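Local coordinates for protein (GYP1P) (Saccharomyces cerevisiae, PDB 1FKM) that switches off Ypt/Rab-type GTPases on Golgi and vacuole by lending catalytic arginine and glutamine fingers that speed up their GTP hydrolysis, at residues I133-L145 with L240-W254. Numbering follows the deposited sequence.
Sequences INDLVTPFFETFL and LLMREFQMGTVIRMW
Asp135 O, which the selenium of Met242 approaches to 3.2 Å, takes two donors from its own helix at the kink formed by Thr138 and Pro139: the backbone N of Thr138 and its hydroxyl, OG1 lying 2.7 Å from Asp135 O in the carbonyl plane. Thr138 can make that bond because OG1 sits between its backbone N and carbonyl carbon (chi1 64°). The selenomethionine bends at its last torsion, which brings CE against Thr138 OG1 and up to the proline, Met242 CE lying 3.6 Å from Pro139 CG. Pro139 is the knob of the contact, set into a hole made by Met247, Val250, Ile251 and Trp254. Its CB lies over the face of the indole's six-membered ring, 3.8 Å from the centroid, a CH-pi contact. The same indole turns its edge to Phe140: CZ3 stands over the phenyl face, 3.5 Å from Phe140 CE2, a T-shaped pair with planes at 70°. A leucine in place of Trp254 would probably leave Pro139 without its aromatic floor and Phe140 freer to turn. Further along, Met247 CE meets Glu142, whose OE1 is hydrogen-bonded to Tyr104, while the side chains of Ile251 and Thr143 run past each other in opposite directions, CD1 against OG1. At the other end Asp135 OD2 and Arg243 NH1 form a long salt bridge of 3.6 Å. Helices 133-145 and 247-254 cross almost at right angles (-84°), joined by one knob-into-hole contact deep in the all-helical TBC domain of this Rab GAP, the Asp135-Arg243 end lying near the finger residues Gln131 and Arg96.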
loop_
_atom_site.group_PDB
_atom_site.type_symbol
_atom_site.label_atom_id
_atom_site.label_comp_id
_atom_site.label_asym_id
_atom_site.label_seq_id
_atom_site.Cartn_x
_atom_site.Cartn_y
_atom_site.Cartn_z
ATOM N N ILE A 133 -2.555 -7.592 5.839
ATOM C CA ILE A 133 -3.596 -6.832 5.153
ATOM C C ILE A 133 -3.957 -5.611 5.993
ATOM O O ILE A 133 -4.394 -4.584 5.464
ATOM C CB ILE A 133 -4.857 -7.684 4.930
ATOM C CG1 ILE A 133 -4.513 -8.911 4.082
ATOM C CG2 ILE A 133 -5.923 -6.857 4.235
ATOM C CD1 ILE A 133 -3.961 -8.571 2.710
ATOM N N ASN A 134 -3.774 -5.725 7.305
ATOM C CA ASN A 134 -4.063 -4.609 8.206
ATOM C C ASN A 134 -3.081 -3.473 7.930
ATOM O O ASN A 134 -3.391 -2.303 8.146
ATOM C CB ASN A 134 -3.972 -5.052 9.670
ATOM C CG ASN A 134 -2.622 -5.643 10.026
ATOM O OD1 ASN A 134 -2.126 -6.547 9.353
ATOM N ND2 ASN A 134 -2.025 -5.142 11.100
ATOM N N ASP A 135 -1.893 -3.820 7.447
ATOM C CA ASP A 135 -0.906 -2.800 7.123
ATOM C C ASP A 135 -1.241 -2.174 5.771
ATOM O O ASP A 135 -1.242 -0.950 5.627
ATOM C CB ASP A 135 0.501 -3.405 7.048
ATOM C CG ASP A 135 0.986 -3.927 8.383
ATOM O OD1 ASP A 135 1.087 -3.127 9.338
ATOM O OD2 ASP A 135 1.269 -5.140 8.471
ATOM N N LEU A 136 -1.533 -3.025 4.788
ATOM C CA LEU A 136 -1.824 -2.562 3.429
ATOM C C LEU A 136 -2.994 -1.614 3.272
ATOM O O LEU A 136 -3.017 -0.808 2.347
ATOM C CB LEU A 136 -2.036 -3.754 2.490
ATOM C CG LEU A 136 -0.809 -4.626 2.229
ATOM C CD1 LEU A 136 -1.168 -5.715 1.224
ATOM C CD2 LEU A 136 0.327 -3.770 1.698
ATOM N N VAL A 137 -3.975 -1.713 4.160
ATOM C CA VAL A 137 -5.139 -0.846 4.072
ATOM C C VAL A 137 -4.842 0.593 4.514
ATOM O O VAL A 137 -5.478 1.532 4.030
ATOM C CB VAL A 137 -6.317 -1.400 4.937
ATOM C CG1 VAL A 137 -5.993 -1.264 6.424
ATOM C CG2 VAL A 137 -7.614 -0.660 4.601
ATOM N N THR A 138 -3.852 0.772 5.393
ATOM C CA THR A 138 -3.567 2.105 5.933
ATOM C C THR A 138 -3.120 3.236 5.000
ATOM O O THR A 138 -3.555 4.382 5.183
ATOM C CB THR A 138 -2.622 2.011 7.178
ATOM O OG1 THR A 138 -1.342 1.485 6.808
ATOM C CG2 THR A 138 -3.244 1.083 8.214
ATOM N N PRO A 139 -2.261 2.955 3.999
ATOM C CA PRO A 139 -1.859 4.057 3.111
ATOM C C PRO A 139 -3.070 4.622 2.364
ATOM O O PRO A 139 -3.153 5.828 2.113
ATOM C CB PRO A 139 -0.850 3.400 2.165
ATOM C CG PRO A 139 -0.228 2.334 3.044
ATOM C CD PRO A 139 -1.446 1.754 3.742
ATOM N N PHE A 140 -4.002 3.742 2.002
ATOM C CA PHE A 140 -5.224 4.154 1.309
ATOM C C PHE A 140 -6.093 4.969 2.258
ATOM O O PHE A 140 -6.560 6.052 1.909
ATOM C CB PHE A 140 -6.045 2.935 0.868
ATOM C CG PHE A 140 -5.525 2.258 -0.366
ATOM C CD1 PHE A 140 -5.302 2.980 -1.532
ATOM C CD2 PHE A 140 -5.280 0.889 -0.368
ATOM C CE1 PHE A 140 -4.843 2.350 -2.683
ATOM C CE2 PHE A 140 -4.819 0.249 -1.515
ATOM C CZ PHE A 140 -4.601 0.980 -2.673
ATOM N N PHE A 141 -6.314 4.419 3.452
ATOM C CA PHE A 141 -7.155 5.062 4.463
ATOM C C PHE A 141 -6.667 6.463 4.766
ATOM O O PHE A 141 -7.431 7.423 4.699
ATOM C CB PHE A 141 -7.169 4.241 5.765
ATOM C CG PHE A 141 -8.102 4.787 6.814
ATOM C CD1 PHE A 141 -9.475 4.594 6.712
ATOM C CD2 PHE A 141 -7.610 5.533 7.879
ATOM C CE1 PHE A 141 -10.349 5.139 7.652
ATOM C CE2 PHE A 141 -8.477 6.085 8.827
ATOM C CZ PHE A 141 -9.844 5.891 8.714
ATOM N N GLU A 142 -5.388 6.565 5.100
ATOM C CA GLU A 142 -4.768 7.839 5.443
ATOM C C GLU A 142 -4.785 8.845 4.291
ATOM O O GLU A 142 -5.115 10.010 4.489
ATOM C CB GLU A 142 -3.336 7.579 5.918
ATOM C CG GLU A 142 -2.544 8.807 6.244
ATOM C CD GLU A 142 -1.268 8.471 6.993
ATOM O OE1 GLU A 142 -1.243 7.446 7.720
ATOM O OE2 GLU A 142 -0.302 9.242 6.863
ATOM N N THR A 143 -4.433 8.399 3.089
ATOM C CA THR A 143 -4.438 9.288 1.930
ATOM C C THR A 143 -5.852 9.762 1.578
ATOM O O THR A 143 -6.076 10.943 1.287
ATOM C CB THR A 143 -3.813 8.587 0.708
ATOM O OG1 THR A 143 -2.449 8.264 1.004
ATOM C CG2 THR A 143 -3.860 9.486 -0.518
ATOM N N PHE A 144 -6.819 8.853 1.604
ATOM C CA PHE A 144 -8.189 9.242 1.289
ATOM C C PHE A 144 -8.754 10.184 2.351
ATOM O O PHE A 144 -9.624 11.004 2.066
ATOM C CB PHE A 144 -9.061 7.997 1.145
ATOM C CG PHE A 144 -8.710 7.157 -0.045
ATOM C CD1 PHE A 144 -7.788 7.615 -0.986
ATOM C CD2 PHE A 144 -9.292 5.907 -0.231
ATOM C CE1 PHE A 144 -7.448 6.837 -2.094
ATOM C CE2 PHE A 144 -8.959 5.127 -1.330
ATOM C CZ PHE A 144 -8.034 5.591 -2.264
ATOM N N LEU A 145 -8.248 10.065 3.575
ATOM C CA LEU A 145 -8.682 10.925 4.673
ATOM C C LEU A 145 -8.299 12.377 4.402
ATOM O O LEU A 145 -9.023 13.284 4.790
ATOM C CB LEU A 145 -8.009 10.513 5.987
ATOM C CG LEU A 145 -8.766 9.831 7.124
ATOM C CD1 LEU A 145 -7.807 9.663 8.303
ATOM C CD2 LEU A 145 -9.975 10.660 7.548
ATOM N N LEU A 240 4.486 -5.283 1.518
ATOM C CA LEU A 240 5.000 -4.434 0.448
ATOM C C LEU A 240 5.988 -3.370 0.951
ATOM O O LEU A 240 5.859 -2.184 0.633
ATOM C CB LEU A 240 3.844 -3.760 -0.306
ATOM C CG LEU A 240 2.886 -4.665 -1.088
ATOM C CD1 LEU A 240 1.836 -3.813 -1.784
ATOM C CD2 LEU A 240 3.660 -5.484 -2.116
ATOM N N LEU A 241 6.970 -3.809 1.736
ATOM C CA LEU A 241 8.013 -2.931 2.280
ATOM C C LEU A 241 7.561 -1.844 3.250
ATOM O O LEU A 241 8.379 -1.055 3.730
ATOM C CB LEU A 241 8.805 -2.282 1.136
ATOM C CG LEU A 241 9.845 -3.155 0.426
ATOM C CD1 LEU A 241 10.445 -2.408 -0.760
ATOM C CD2 LEU A 241 10.934 -3.537 1.414
HETATM N N MSE A 242 6.272 -1.806 3.564
HETATM C CA MSE A 242 5.768 -0.784 4.477
HETATM C C MSE A 242 6.435 -0.752 5.842
HETATM O O MSE A 242 6.603 0.314 6.432
HETATM C CB MSE A 242 4.271 -0.954 4.686
HETATM C CG MSE A 242 3.420 -0.498 3.541
HETATM SE SE MSE A 242 1.593 -0.623 4.121
HETATM C CE MSE A 242 1.677 0.640 5.589
ATOM N N ARG A 243 6.809 -1.918 6.350
ATOM C CA ARG A 243 7.428 -1.995 7.663
ATOM C C ARG A 243 8.905 -1.621 7.641
ATOM O O ARG A 243 9.574 -1.674 8.671
ATOM C CB ARG A 243 7.256 -3.407 8.226
ATOM C CG ARG A 243 5.807 -3.874 8.242
ATOM C CD ARG A 243 5.008 -3.179 9.328
ATOM N NE ARG A 243 5.301 -3.744 10.641
ATOM C CZ ARG A 243 4.982 -4.981 11.007
ATOM N NH1 ARG A 243 4.353 -5.783 10.158
ATOM N NH2 ARG A 243 5.296 -5.422 12.217
ATOM N N GLU A 244 9.403 -1.227 6.472
ATOM C CA GLU A 244 10.809 -0.861 6.324
ATOM C C GLU A 244 11.015 0.630 6.067
ATOM O O GLU A 244 12.153 1.084 5.941
ATOM C CB GLU A 244 11.442 -1.631 5.160
ATOM C CG GLU A 244 10.963 -3.065 4.993
ATOM C CD GLU A 244 11.064 -3.861 6.267
ATOM O OE1 GLU A 244 12.127 -3.801 6.917
ATOM O OE2 GLU A 244 10.086 -4.553 6.615
ATOM N N PHE A 245 9.921 1.382 5.972
ATOM C CA PHE A 245 9.999 2.817 5.700
ATOM C C PHE A 245 9.007 3.615 6.533
ATOM O O PHE A 245 8.082 3.052 7.119
ATOM C CB PHE A 245 9.682 3.107 4.224
ATOM C CG PHE A 245 10.632 2.481 3.249
ATOM C CD1 PHE A 245 11.892 3.031 3.039
ATOM C CD2 PHE A 245 10.257 1.366 2.513
ATOM C CE1 PHE A 245 12.772 2.479 2.103
ATOM C CE2 PHE A 245 11.122 0.808 1.575
ATOM C CZ PHE A 245 12.385 1.367 1.370
ATOM N N GLN A 246 9.207 4.932 6.568
ATOM C CA GLN A 246 8.304 5.833 7.273
ATOM C C GLN A 246 7.074 5.949 6.367
ATOM O O GLN A 246 7.193 5.806 5.153
ATOM C CB GLN A 246 8.944 7.215 7.434
ATOM C CG GLN A 246 10.194 7.230 8.304
ATOM C CD GLN A 246 9.919 6.732 9.704
ATOM O OE1 GLN A 246 9.042 7.249 10.397
ATOM N NE2 GLN A 246 10.664 5.718 10.130
HETATM N N MSE A 247 5.905 6.214 6.943
HETATM C CA MSE A 247 4.685 6.330 6.139
HETATM C C MSE A 247 4.768 7.345 5.003
HETATM O O MSE A 247 4.210 7.122 3.934
HETATM C CB MSE A 247 3.483 6.663 7.027
HETATM C CG MSE A 247 2.556 5.482 7.234
HETATM SE SE MSE A 247 1.586 4.965 5.624
HETATM C CE MSE A 247 -0.176 4.817 6.413
ATOM N N GLY A 248 5.441 8.466 5.233
ATOM C CA GLY A 248 5.567 9.459 4.179
ATOM C C GLY A 248 6.283 8.868 2.978
ATOM O O GLY A 248 5.944 9.142 1.821
ATOM N N THR A 249 7.284 8.038 3.248
ATOM C CA THR A 249 8.036 7.404 2.173
ATOM C C THR A 249 7.166 6.363 1.481
ATOM O O THR A 249 7.207 6.222 0.259
ATOM C CB THR A 249 9.295 6.713 2.711
ATOM O OG1 THR A 249 10.118 7.683 3.363
ATOM C CG2 THR A 249 10.073 6.056 1.576
ATOM N N VAL A 250 6.381 5.634 2.266
ATOM C CA VAL A 250 5.497 4.611 1.709
ATOM C C VAL A 250 4.479 5.260 0.763
ATOM O O VAL A 250 4.260 4.778 -0.347
ATOM C CB VAL A 250 4.747 3.854 2.835
ATOM C CG1 VAL A 250 3.665 2.958 2.241
ATOM C CG2 VAL A 250 5.738 3.009 3.642
ATOM N N ILE A 251 3.871 6.359 1.204
ATOM C CA ILE A 251 2.891 7.069 0.384
ATOM C C ILE A 251 3.489 7.480 -0.959
ATOM O O ILE A 251 2.886 7.265 -2.013
ATOM C CB ILE A 251 2.356 8.331 1.116
ATOM C CG1 ILE A 251 1.663 7.925 2.421
ATOM C CG2 ILE A 251 1.387 9.091 0.220
ATOM C CD1 ILE A 251 0.544 6.935 2.233
ATOM N N ARG A 252 4.681 8.065 -0.921
ATOM C CA ARG A 252 5.350 8.492 -2.144
ATOM C C ARG A 252 5.646 7.301 -3.050
ATOM O O ARG A 252 5.477 7.380 -4.265
ATOM C CB ARG A 252 6.645 9.235 -1.811
ATOM C CG ARG A 252 7.518 9.530 -3.023
ATOM C CD ARG A 252 6.829 10.419 -4.055
ATOM N NE ARG A 252 7.700 10.597 -5.215
ATOM C CZ ARG A 252 7.854 9.697 -6.180
ATOM N NH1 ARG A 252 7.179 8.553 -6.139
ATOM N NH2 ARG A 252 8.715 9.920 -7.162
HETATM N N MSE A 253 6.088 6.200 -2.460
HETATM C CA MSE A 253 6.377 4.988 -3.229
HETATM C C MSE A 253 5.133 4.507 -3.961
HETATM O O MSE A 253 5.202 4.073 -5.118
HETATM C CB MSE A 253 6.832 3.856 -2.309
HETATM C CG MSE A 253 8.177 4.044 -1.667
HETATM SE SE MSE A 253 8.549 2.545 -0.506
HETATM C CE MSE A 253 8.500 1.138 -1.831
ATOM N N TRP A 254 3.996 4.557 -3.275
ATOM C CA TRP A 254 2.748 4.108 -3.888
ATOM C C TRP A 254 2.321 4.918 -5.110
ATOM O O TRP A 254 1.621 4.393 -5.975
ATOM C CB TRP A 254 1.635 4.041 -2.833
ATOM C CG TRP A 254 1.752 2.789 -1.990
ATOM C CD1 TRP A 254 2.911 2.174 -1.598
ATOM C CD2 TRP A 254 0.683 2.013 -1.432
ATOM N NE1 TRP A 254 2.629 1.067 -0.835
ATOM C CE2 TRP A 254 1.270 0.945 -0.715
ATOM C CE3 TRP A 254 -0.715 2.117 -1.467
ATOM C CZ2 TRP A 254 0.506 -0.016 -0.038
ATOM C CZ3 TRP A 254 -1.475 1.158 -0.792
ATOM C CH2 TRP A 254 -0.858 0.108 -0.090
#